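Local coordinates for vacuolar aminopeptidase 1 (Saccharomyces cerevisiae, PDB 5JGF), which removes N-terminal amino acids, preferably neutral or hydrophobic ones, from peptides as a zinc-dependent vacuolar enzyme, and is the major cargo of the cytoplasm-to-vacuole targeting pathway, at residues N22-T25 / Y26-V29; E314-V317 / E318-S322; L331-V334 / W335-I339; H462-S465 / V466-F470. One frame throughout, in Å; residues are numbered along the deposited sequence.

Contact 1: N22-T25 / Y26-V29; sequences NPTT and YHVV
His27 folds back over Asn22, Pro23 and Thr24 at the N-terminal end of helix 25-38, where Thr24 is the N-cap residue and the preceding residues form the short link from helix 7-21. Starting at its root, His27 CB rests against Asn22, 3.4 Å from Asn22 CA and about as near to Asn22 CB. With CG anti to the carbonyl carbon (chi1 -68°), the imidazole turns back toward the chain that enters the helix. There one face of the ring receives a CH-pi contact: Pro23 CD stands 4.2 Å from the ring centroid, 20° off the normal. Farther round, ND1 meets Thr24 OG1 at 2.6 Å, a short hydrogen bond whose donor may be either partner; the hydroxyl lies near the ring plane, at its edge. CE1 then meets the methyl of the same threonine, 4.0 Å from Thr24 CG2. A leucine here would probably leave the Thr24 hydroxyl without its ring partner, freer to turn. Leu152 and Asp154 of strand 149-154 pack on the histidine. Arg264 also holds the link, through a hydrogen bond to Pro23 O and a weak one to Thr25 OG1, whose side chain lies about 8 Å from those of the zinc ligands His91 and Glu299. The first helical turns close with Val29 N to Thr25 O at 3.0 Å and Val28 N to Thr24 O at 3.0 Å; Val28 CG2 meanwhile reaches to 3.4 Å from Asn22 O.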
loop_
_atom_site.group_PDB
_atom_site.type_symbol
_atom_site.label_atom_id
_atom_site.label_comp_id
_atom_site.label_asym_id
_atom_site.label_seq_id
_atom_site.Cartn_x
_atom_site.Cartn_y
_atom_site.Cartn_z
ATOM N N ASN D 22 17.685 -14.524 -47.226
ATOM C CA ASN D 22 18.882 -14.266 -46.425
ATOM C C ASN D 22 18.469 -13.878 -45.004
ATOM O O ASN D 22 18.607 -12.730 -44.591
ATOM C CB ASN D 22 19.678 -13.141 -47.084
ATOM C CG ASN D 22 20.024 -13.458 -48.525
ATOM O OD1 ASN D 22 20.965 -14.201 -48.796
ATOM N ND2 ASN D 22 19.240 -12.923 -49.459
ATOM N N PRO D 23 17.981 -14.857 -44.232
ATOM C CA PRO D 23 17.514 -14.685 -42.852
ATOM C C PRO D 23 18.497 -14.232 -41.781
ATOM O O PRO D 23 18.109 -13.512 -40.861
ATOM C CB PRO D 23 16.903 -16.046 -42.534
ATOM C CG PRO D 23 17.800 -16.980 -43.294
ATOM C CD PRO D 23 17.928 -16.277 -44.626
ATOM N N THR D 24 19.756 -14.655 -41.878
ATOM C CA THR D 24 20.742 -14.268 -40.871
ATOM C C THR D 24 21.726 -13.227 -41.393
ATOM O O THR D 24 21.832 -13.001 -42.600
ATOM C CB THR D 24 21.551 -15.483 -40.382
ATOM O OG1 THR D 24 22.497 -15.867 -41.389
ATOM C CG2 THR D 24 20.621 -16.659 -40.092
ATOM N N THR D 25 22.445 -12.591 -40.476
ATOM C CA THR D 25 23.423 -11.579 -40.855
ATOM C C THR D 25 24.437 -12.182 -41.832
ATOM O O THR D 25 24.842 -11.535 -42.801
ATOM C CB THR D 25 24.149 -11.033 -39.613
ATOM O OG1 THR D 25 23.177 -10.570 -38.665
ATOM C CG2 THR D 25 25.059 -9.869 -39.993
ATOM N N TYR D 26 24.833 -13.427 -41.583
ATOM C CA TYR D 26 25.780 -14.109 -42.466
ATOM C C TYR D 26 25.265 -14.174 -43.900
ATOM O O TYR D 26 26.016 -13.913 -44.842
ATOM C CB TYR D 26 26.048 -15.532 -41.974
ATOM C CG TYR D 26 26.792 -15.600 -40.663
ATOM C CD1 TYR D 26 28.124 -15.197 -40.572
ATOM C CD2 TYR D 26 26.164 -16.072 -39.511
ATOM C CE1 TYR D 26 28.816 -15.264 -39.362
ATOM C CE2 TYR D 26 26.845 -16.141 -38.298
ATOM C CZ TYR D 26 28.166 -15.738 -38.230
ATOM O OH TYR D 26 28.838 -15.798 -37.030
ATOM N N HIS D 27 23.990 -14.530 -44.068
ATOM C CA HIS D 27 23.402 -14.623 -45.408
ATOM C C HIS D 27 23.348 -13.257 -46.072
ATOM O O HIS D 27 23.630 -13.126 -47.261
ATOM C CB HIS D 27 21.974 -15.191 -45.369
ATOM C CG HIS D 27 21.897 -16.628 -44.956
ATOM N ND1 HIS D 27 21.735 -17.019 -43.645
ATOM C CD2 HIS D 27 21.969 -17.769 -45.683
ATOM C CE1 HIS D 27 21.711 -18.339 -43.580
ATOM N NE2 HIS D 27 21.851 -18.819 -44.804
ATOM N N VAL D 28 22.970 -12.241 -45.300
ATOM C CA VAL D 28 22.868 -10.878 -45.817
ATOM C C VAL D 28 24.198 -10.374 -46.372
ATOM O O VAL D 28 24.252 -9.812 -47.466
ATOM C CB VAL D 28 22.366 -9.909 -44.723
ATOM C CG1 VAL D 28 22.454 -8.467 -45.209
ATOM C CG2 VAL D 28 20.920 -10.248 -44.364
ATOM N N VAL D 29 25.264 -10.566 -45.606
ATOM C CA VAL D 29 26.590 -10.153 -46.043
ATOM C C VAL D 29 27.000 -10.946 -47.283
ATOM O O VAL D 29 27.534 -10.378 -48.234
ATOM C CB VAL D 29 27.627 -10.356 -44.919
ATOM C CG1 VAL D 29 29.036 -10.166 -45.465
ATOM C CG2 VAL D 29 27.365 -9.364 -43.788
#

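Contact 2: E314-V317 / E318-S322; sequences ESVV and ERSSS
The guanidinium of Arg319 presents an edge to Ser315, one turn earlier on helix 312-324, and a water bridges them. This water lies in the guanidinium plane, accepts from Arg319 NH1 at 2.8 Å and is hydrogen-bonded to Ser315 OG at 2.6 Å. NH1 also donates to Glu46 O, and Trp50 adds a cation-pi interaction. The aliphatic part of the arginine runs close over the serine: Arg319 CD is 3.3 Å from Ser315 OG, and CG is 3.0 Å from Ser315 O. A bend at chi3 (68°) then swings the charged end out beside the water. Ser315, a known phosphorylation site, is unmodified here.

Of the two carboxylates, that of Glu314 takes a hydrogen bond from Gln422, and that of Glu318 reaches His332 of a neighbouring subunit, which hydrogen-bonds to OE1. One residue along, Val316 O takes two bonds from a single residue: Ser320 OG donates at 2.7 Å and Ser320 N at 2.9 Å, from opposite faces of the carbonyl plane. Ser321 N donates to Val317 O at 3.0 Å. These small side chains keep close to the helix where Trp50, Phe73 and Trp79 pack on it. A serine hydroxyl folded back to the carbonyl four residues earlier, as in Ser320, is a familiar way for alpha-helices to satisfy buried hydroxyls.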
loop_
_atom_site.group_PDB
_atom_site.type_symbol
_atom_site.label_atom_id
_atom_site.label_comp_id
_atom_site.label_asym_id
_atom_site.label_seq_id
_atom_site.Cartn_x
_atom_site.Cartn_y
_atom_site.Cartn_z
ATOM N N GLU D 314 36.933 3.457 -40.931
ATOM C CA GLU D 314 38.180 4.189 -40.769
ATOM C C GLU D 314 39.346 3.379 -41.330
ATOM O O GLU D 314 40.263 3.932 -41.941
ATOM C CB GLU D 314 38.430 4.494 -39.283
ATOM C CG GLU D 314 37.358 5.360 -38.606
ATOM C CD GLU D 314 36.244 4.546 -37.951
ATOM O OE1 GLU D 314 35.455 3.904 -38.670
ATOM O OE2 GLU D 314 36.160 4.549 -36.705
ATOM N N SER D 315 39.306 2.069 -41.120
ATOM C CA SER D 315 40.357 1.184 -41.611
ATOM C C SER D 315 40.414 1.191 -43.136
ATOM O O SER D 315 41.487 1.321 -43.725
ATOM C CB SER D 315 40.120 -0.243 -41.120
ATOM O OG SER D 315 41.068 -1.130 -41.690
ATOM N N VAL D 316 39.254 1.041 -43.763
ATOM C CA VAL D 316 39.155 1.033 -45.217
ATOM C C VAL D 316 39.729 2.314 -45.814
ATOM O O VAL D 316 40.512 2.268 -46.764
ATOM C CB VAL D 316 37.683 0.875 -45.670
ATOM C CG1 VAL D 316 37.547 1.191 -47.158
ATOM C CG2 VAL D 316 37.207 -0.543 -45.388
ATOM N N VAL D 317 39.346 3.456 -45.253
ATOM C CA VAL D 317 39.829 4.735 -45.759
ATOM C C VAL D 317 41.332 4.920 -45.551
ATOM O O VAL D 317 42.019 5.443 -46.432
ATOM C CB VAL D 317 39.064 5.913 -45.116
ATOM C CG1 VAL D 317 39.671 7.239 -45.550
ATOM C CG2 VAL D 317 37.598 5.861 -45.536
ATOM N N GLU D 318 41.851 4.491 -44.403
ATOM C CA GLU D 318 43.281 4.627 -44.149
ATOM C C GLU D 318 44.098 3.684 -45.028
ATOM O O GLU D 318 45.068 4.107 -45.660
ATOM C CB GLU D 318 43.610 4.370 -42.673
ATOM C CG GLU D 318 45.110 4.235 -42.401
ATOM C CD GLU D 318 45.475 4.390 -40.934
ATOM O OE1 GLU D 318 44.652 4.033 -40.066
ATOM O OE2 GLU D 318 46.598 4.858 -40.650
ATOM N N ARG D 319 43.705 2.415 -45.075
ATOM C CA ARG D 319 44.418 1.425 -45.880
ATOM C C ARG D 319 44.377 1.773 -47.365
ATOM O O ARG D 319 45.380 1.645 -48.073
ATOM C CB ARG D 319 43.813 0.034 -45.668
ATOM C CG ARG D 319 43.877 -0.447 -44.229
ATOM C CD ARG D 319 43.217 -1.804 -44.039
ATOM N NE ARG D 319 43.954 -2.874 -44.703
ATOM C CZ ARG D 319 43.926 -4.145 -44.320
ATOM N NH1 ARG D 319 43.199 -4.512 -43.271
ATOM N NH2 ARG D 319 44.629 -5.053 -44.983
ATOM N N SER D 320 43.212 2.209 -47.830
ATOM C CA SER D 320 43.025 2.571 -49.231
ATOM C C SER D 320 43.869 3.775 -49.625
ATOM O O SER D 320 44.594 3.735 -50.621
ATOM C CB SER D 320 41.546 2.864 -49.504
ATOM O OG SER D 320 40.773 1.685 -49.370
ATOM N N SER D 321 43.771 4.844 -48.840
ATOM C CA SER D 321 44.523 6.060 -49.116
ATOM C C SER D 321 46.029 5.805 -49.065
ATOM O O SER D 321 46.796 6.452 -49.780
ATOM C CB SER D 321 44.133 7.166 -48.126
ATOM O OG SER D 321 44.405 6.798 -46.786
ATOM N N SER D 322 46.450 4.856 -48.232
ATOM C CA SER D 322 47.869 4.526 -48.118
ATOM C C SER D 322 48.367 3.770 -49.345
ATOM O O SER D 322 49.436 4.066 -49.869
ATOM C CB SER D 322 48.134 3.687 -46.865
ATOM O OG SER D 322 48.013 4.473 -45.693
HETATM O O HOH W 1 41.272 -3.683 -41.371
#

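Contact 3: L331-V334 / W335-I339; sequences LHTV and WANSI
Asn337 folds its side chain back onto Thr333 at the C-terminal end of helix 331-336, where the chain turns out of the helix into strand 339-347 of the central mixed sheet. Asn337 ND2 donates to Thr333 O at 2.8 Å, tilted from both the carbonyl and the amide plane, and also to Lys47 O of a neighbouring subunit. A chi1 of -74° turns CG away from the carbonyl carbon and brings the amide alongside the Thr333 side chain, ND2 lying 3.6 Å from Thr333 CG2. The backbone N of Asn337 bonds to Val334 O at 3.2 Å and only weakly to Thr333 O. Val334 O takes a second bond from Ser338 OG at 2.6 Å, which comes from the opposite face of the carbonyl; Ser338 OG is also hydrogen-bonded to Val85 N. Side chains thus cap carbonyls that the ending helix no longer pairs in the regular way.

One shell farther out, Asp330 positions Thr333 through a hydrogen bond to its OG1. Losing the amide to an alanine here, at Asn337, would probably cost Thr333 O its side-chain donor and Lys47 O of that subunit its partner. Trp335 packs against Leu313 and Val317 of helix 312-324, while its CD1 passes 3.2 Å from Leu331 O.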
loop_
_atom_site.group_PDB
_atom_site.type_symbol
_atom_site.label_atom_id
_atom_site.label_comp_id
_atom_site.label_asym_id
_atom_site.label_seq_id
_atom_site.Cartn_x
_atom_site.Cartn_y
_atom_site.Cartn_z
ATOM N N LEU D 331 44.605 12.213 -43.233
ATOM C CA LEU D 331 43.293 11.674 -42.886
ATOM C C LEU D 331 42.390 12.664 -42.153
ATOM O O LEU D 331 41.164 12.555 -42.213
ATOM C CB LEU D 331 43.460 10.403 -42.051
ATOM C CG LEU D 331 44.149 9.234 -42.764
ATOM C CD1 LEU D 331 44.387 8.096 -41.781
ATOM C CD2 LEU D 331 43.294 8.769 -43.932
ATOM N N HIS D 332 42.988 13.623 -41.455
ATOM C CA HIS D 332 42.193 14.615 -40.744
ATOM C C HIS D 332 41.527 15.516 -41.770
ATOM O O HIS D 332 40.376 15.921 -41.607
ATOM C CB HIS D 332 43.078 15.428 -39.798
ATOM C CG HIS D 332 43.636 14.622 -38.667
ATOM N ND1 HIS D 332 42.842 14.089 -37.674
ATOM C CD2 HIS D 332 44.900 14.231 -38.389
ATOM C CE1 HIS D 332 43.595 13.402 -36.833
ATOM N NE2 HIS D 332 44.848 13.473 -37.244
ATOM N N THR D 333 42.252 15.821 -42.840
ATOM C CA THR D 333 41.704 16.653 -43.901
ATOM C C THR D 333 40.618 15.872 -44.631
ATOM O O THR D 333 39.594 16.432 -45.018
ATOM C CB THR D 333 42.800 17.069 -44.904
ATOM O OG1 THR D 333 43.692 17.990 -44.267
ATOM C CG2 THR D 333 42.186 17.725 -46.131
ATOM N N VAL D 334 40.846 14.574 -44.806
ATOM C CA VAL D 334 39.884 13.710 -45.480
ATOM C C VAL D 334 38.530 13.738 -44.769
ATOM O O VAL D 334 37.503 14.044 -45.371
ATOM C CB VAL D 334 40.382 12.249 -45.526
ATOM C CG1 VAL D 334 39.279 11.331 -46.058
ATOM C CG2 VAL D 334 41.630 12.152 -46.403
ATOM N N TRP D 335 38.534 13.426 -43.479
ATOM C CA TRP D 335 37.295 13.399 -42.717
ATOM C C TRP D 335 36.655 14.769 -42.536
ATOM O O TRP D 335 35.429 14.883 -42.519
ATOM C CB TRP D 335 37.535 12.717 -41.367
ATOM C CG TRP D 335 37.790 11.244 -41.534
ATOM C CD1 TRP D 335 38.918 10.557 -41.188
ATOM C CD2 TRP D 335 36.906 10.289 -42.136
ATOM N NE1 TRP D 335 38.793 9.234 -41.540
ATOM C CE2 TRP D 335 37.569 9.042 -42.126
ATOM C CE3 TRP D 335 35.618 10.366 -42.686
ATOM C CZ2 TRP D 335 36.987 7.878 -42.645
ATOM C CZ3 TRP D 335 35.039 9.209 -43.202
ATOM C CH2 TRP D 335 35.727 7.982 -43.177
ATOM N N ALA D 336 37.472 15.813 -42.424
ATOM C CA ALA D 336 36.929 17.156 -42.265
ATOM C C ALA D 336 36.096 17.518 -43.492
ATOM O O ALA D 336 35.164 18.319 -43.406
ATOM C CB ALA D 336 38.057 18.166 -42.071
ATOM N N ASN D 337 36.424 16.912 -44.629
ATOM C CA ASN D 337 35.711 17.178 -45.877
ATOM C C ASN D 337 34.717 16.086 -46.262
ATOM O O ASN D 337 34.215 16.078 -47.383
ATOM C CB ASN D 337 36.715 17.356 -47.023
ATOM C CG ASN D 337 37.447 18.680 -46.959
ATOM O OD1 ASN D 337 36.870 19.735 -47.233
ATOM N ND2 ASN D 337 38.724 18.635 -46.589
ATOM N N SER D 338 34.422 15.180 -45.333
ATOM C CA SER D 338 33.509 14.073 -45.608
ATOM C C SER D 338 32.094 14.259 -45.067
ATOM O O SER D 338 31.842 15.104 -44.212
ATOM C CB SER D 338 34.076 12.775 -45.023
ATOM O OG SER D 338 35.381 12.495 -45.511
ATOM N N ILE D 339 31.173 13.454 -45.587
ATOM C CA ILE D 339 29.784 13.460 -45.142
ATOM C C ILE D 339 29.385 12.008 -44.924
ATOM O O ILE D 339 29.503 11.178 -45.827
ATOM C CB ILE D 339 28.822 14.085 -46.187
ATOM C CG1 ILE D 339 28.986 15.610 -46.221
ATOM C CG2 ILE D 339 27.373 13.723 -45.840
ATOM C CD1 ILE D 339 28.624 16.312 -44.917
#

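Contact 4: H462-S465 / V466-F470; sequences HWRS and VYDEF
Arg464 and Asp468 form a salt bridge across one turn at the C-terminal end of helix 448-468, the last helix of the chain. Both bonds run to one oxygen and are weak in angle: Arg464 NH2 lies 3.0 Å and NE 3.2 Å from Asp468 OD1, with guanidinium and carboxylate planes 20° apart. Arg464 leaves the helix with CG anti to the backbone N (chi1 -173°), then bends at chi2 and chi3, which brings the guanidinium back to the next turn. NH1 has another task, a hydrogen bond to Lys83 O.

Apolar and aromatic contacts lie on the neighbouring flank. Tyr467 CD2 meets the indole of Trp463 at its edge, in the ring plane, 4.0 Å from CZ3, while Phe459 stacks on the same tryptophan. Arg464 NH2 comes within 3.6 Å of Tyr467 CD2, with guanidinium and phenol planes 30° apart, so both groups meet the same ring carbon, the guanidinium passing obliquely. Both aromatic side chains press on Ile339, joining the helix to the central sheet.

The helix is kinked at Arg464 and Ser465, whose N atoms lack a bond to the preceding turn; Tyr467 N to Trp463 O holds at 2.9 Å, but Asp468 N to Arg464 O is weak. At the solvent side a water ties the last turns together, donating to Ser465 O at 3.0 Å and to Glu469 OE2 at 2.5 Å.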
loop_
_atom_site.group_PDB
_atom_site.type_symbol
_atom_site.label_atom_id
_atom_site.label_comp_id
_atom_site.label_asym_id
_atom_site.label_seq_id
_atom_site.Cartn_x
_atom_site.Cartn_y
_atom_site.Cartn_z
ATOM N N HIS D 462 25.358 13.587 -56.102
ATOM C CA HIS D 462 25.485 15.013 -55.827
ATOM C C HIS D 462 25.970 15.539 -54.474
ATOM O O HIS D 462 26.065 16.753 -54.306
ATOM C CB HIS D 462 24.140 15.676 -56.137
ATOM C CG HIS D 462 23.536 15.237 -57.436
ATOM N ND1 HIS D 462 22.299 14.634 -57.515
ATOM C CD2 HIS D 462 24.001 15.310 -58.706
ATOM C CE1 HIS D 462 22.026 14.356 -58.777
ATOM N NE2 HIS D 462 23.042 14.756 -59.521
ATOM N N TRP D 463 26.285 14.678 -53.513
ATOM C CA TRP D 463 26.706 15.201 -52.212
ATOM C C TRP D 463 27.942 16.099 -52.265
ATOM O O TRP D 463 28.000 17.120 -51.578
ATOM C CB TRP D 463 26.951 14.070 -51.205
ATOM C CG TRP D 463 28.303 13.438 -51.305
ATOM C CD1 TRP D 463 28.659 12.374 -52.082
ATOM C CD2 TRP D 463 29.492 13.859 -50.631
ATOM N NE1 TRP D 463 29.998 12.106 -51.931
ATOM C CE2 TRP D 463 30.534 13.004 -51.049
ATOM C CE3 TRP D 463 29.780 14.880 -49.714
ATOM C CZ2 TRP D 463 31.848 13.136 -50.580
ATOM C CZ3 TRP D 463 31.086 15.012 -49.247
ATOM C CH2 TRP D 463 32.103 14.142 -49.684
ATOM N N ARG D 464 28.931 15.724 -53.069
ATOM C CA ARG D 464 30.156 16.517 -53.156
ATOM C C ARG D 464 29.861 17.926 -53.666
ATOM O O ARG D 464 30.324 18.910 -53.089
ATOM C CB ARG D 464 31.178 15.824 -54.066
ATOM C CG ARG D 464 32.565 16.476 -54.098
ATOM C CD ARG D 464 33.222 16.528 -52.719
ATOM N NE ARG D 464 32.905 17.759 -52.000
ATOM C CZ ARG D 464 33.268 18.018 -50.745
ATOM N NH1 ARG D 464 33.963 17.130 -50.046
ATOM N NH2 ARG D 464 32.943 19.178 -50.191
ATOM N N SER D 465 29.074 18.016 -54.733
ATOM C CA SER D 465 28.718 19.307 -55.316
ATOM C C SER D 465 27.919 20.176 -54.350
ATOM O O SER D 465 28.093 21.394 -54.309
ATOM C CB SER D 465 27.914 19.102 -56.602
ATOM O OG SER D 465 27.534 20.347 -57.160
ATOM N N VAL D 466 27.038 19.553 -53.574
ATOM C CA VAL D 466 26.225 20.293 -52.614
ATOM C C VAL D 466 27.042 20.764 -51.414
ATOM O O VAL D 466 26.930 21.917 -50.994
ATOM C CB VAL D 466 25.037 19.440 -52.101
ATOM C CG1 VAL D 466 24.314 20.174 -50.977
ATOM C CG2 VAL D 466 24.074 19.156 -53.240
ATOM N N TYR D 467 27.866 19.878 -50.864
ATOM C CA TYR D 467 28.668 20.237 -49.704
ATOM C C TYR D 467 29.662 21.341 -50.053
ATOM O O TYR D 467 30.122 22.065 -49.176
ATOM C CB TYR D 467 29.394 19.004 -49.153
ATOM C CG TYR D 467 29.872 19.145 -47.717
ATOM C CD1 TYR D 467 29.146 19.895 -46.785
ATOM C CD2 TYR D 467 31.012 18.480 -47.275
ATOM C CE1 TYR D 467 29.547 19.974 -45.448
ATOM C CE2 TYR D 467 31.420 18.549 -45.942
ATOM C CZ TYR D 467 30.682 19.297 -45.036
ATOM O OH TYR D 467 31.076 19.355 -43.718
ATOM N N ASP D 468 29.984 21.473 -51.336
ATOM C CA ASP D 468 30.907 22.524 -51.772
ATOM C C ASP D 468 30.311 23.904 -51.512
ATOM O O ASP D 468 31.037 24.859 -51.219
ATOM C CB ASP D 468 31.214 22.409 -53.266
ATOM C CG ASP D 468 32.197 21.302 -53.584
ATOM O OD1 ASP D 468 32.965 20.903 -52.688
ATOM O OD2 ASP D 468 32.210 20.846 -54.748
ATOM N N GLU D 469 28.987 23.996 -51.628
ATOM C CA GLU D 469 28.269 25.247 -51.421
ATOM C C GLU D 469 28.345 25.768 -49.989
ATOM O O GLU D 469 28.052 26.932 -49.737
ATOM C CB GLU D 469 26.791 25.093 -51.835
ATOM C CG GLU D 469 26.558 24.784 -53.309
ATOM C CD GLU D 469 27.238 25.802 -54.223
ATOM O OE1 GLU D 469 27.469 26.946 -53.787
ATOM O OE2 GLU D 469 27.539 25.490 -55.389
ATOM N N PHE D 470 28.722 24.907 -49.051
ATOM C CA PHE D 470 28.831 25.319 -47.662
ATOM C C PHE D 470 30.240 25.812 -47.357
ATOM O O PHE D 470 31.195 25.344 -48.017
ATOM C CB PHE D 470 28.476 24.154 -46.730
ATOM C CG PHE D 470 27.027 23.770 -46.772
ATOM C CD1 PHE D 470 26.507 23.079 -47.861
ATOM C CD2 PHE D 470 26.171 24.122 -45.732
ATOM C CE1 PHE D 470 25.154 22.743 -47.914
ATOM C CE2 PHE D 470 24.811 23.790 -45.779
ATOM C CZ PHE D 470 24.306 23.100 -46.872
HETATM O O HOH W 2 26.808 23.259 -56.252
#

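The four contacts follow one another along the chain. Contact 1 lies near the middle of the subunit, about 12 Å from a zinc ion at its nearest side chain, that of Thr25, its centre 26 to 35 Å from the others. Contacts 2, 3 and 4 lie farther out, 23 to 28 Å from the centre of the chain. The centres of contacts 2 and 3 are 12 Å apart, and their successive helices pack through Val317 and Trp335. Contacts 3 and 4 are 14 Å apart and meet where Ile339 of strand 339-347 presses on Trp463 and Tyr467. All four touch neighbouring subunits, contact 1 by Tyr26 alone, consistent with a part in dodecamer assembly.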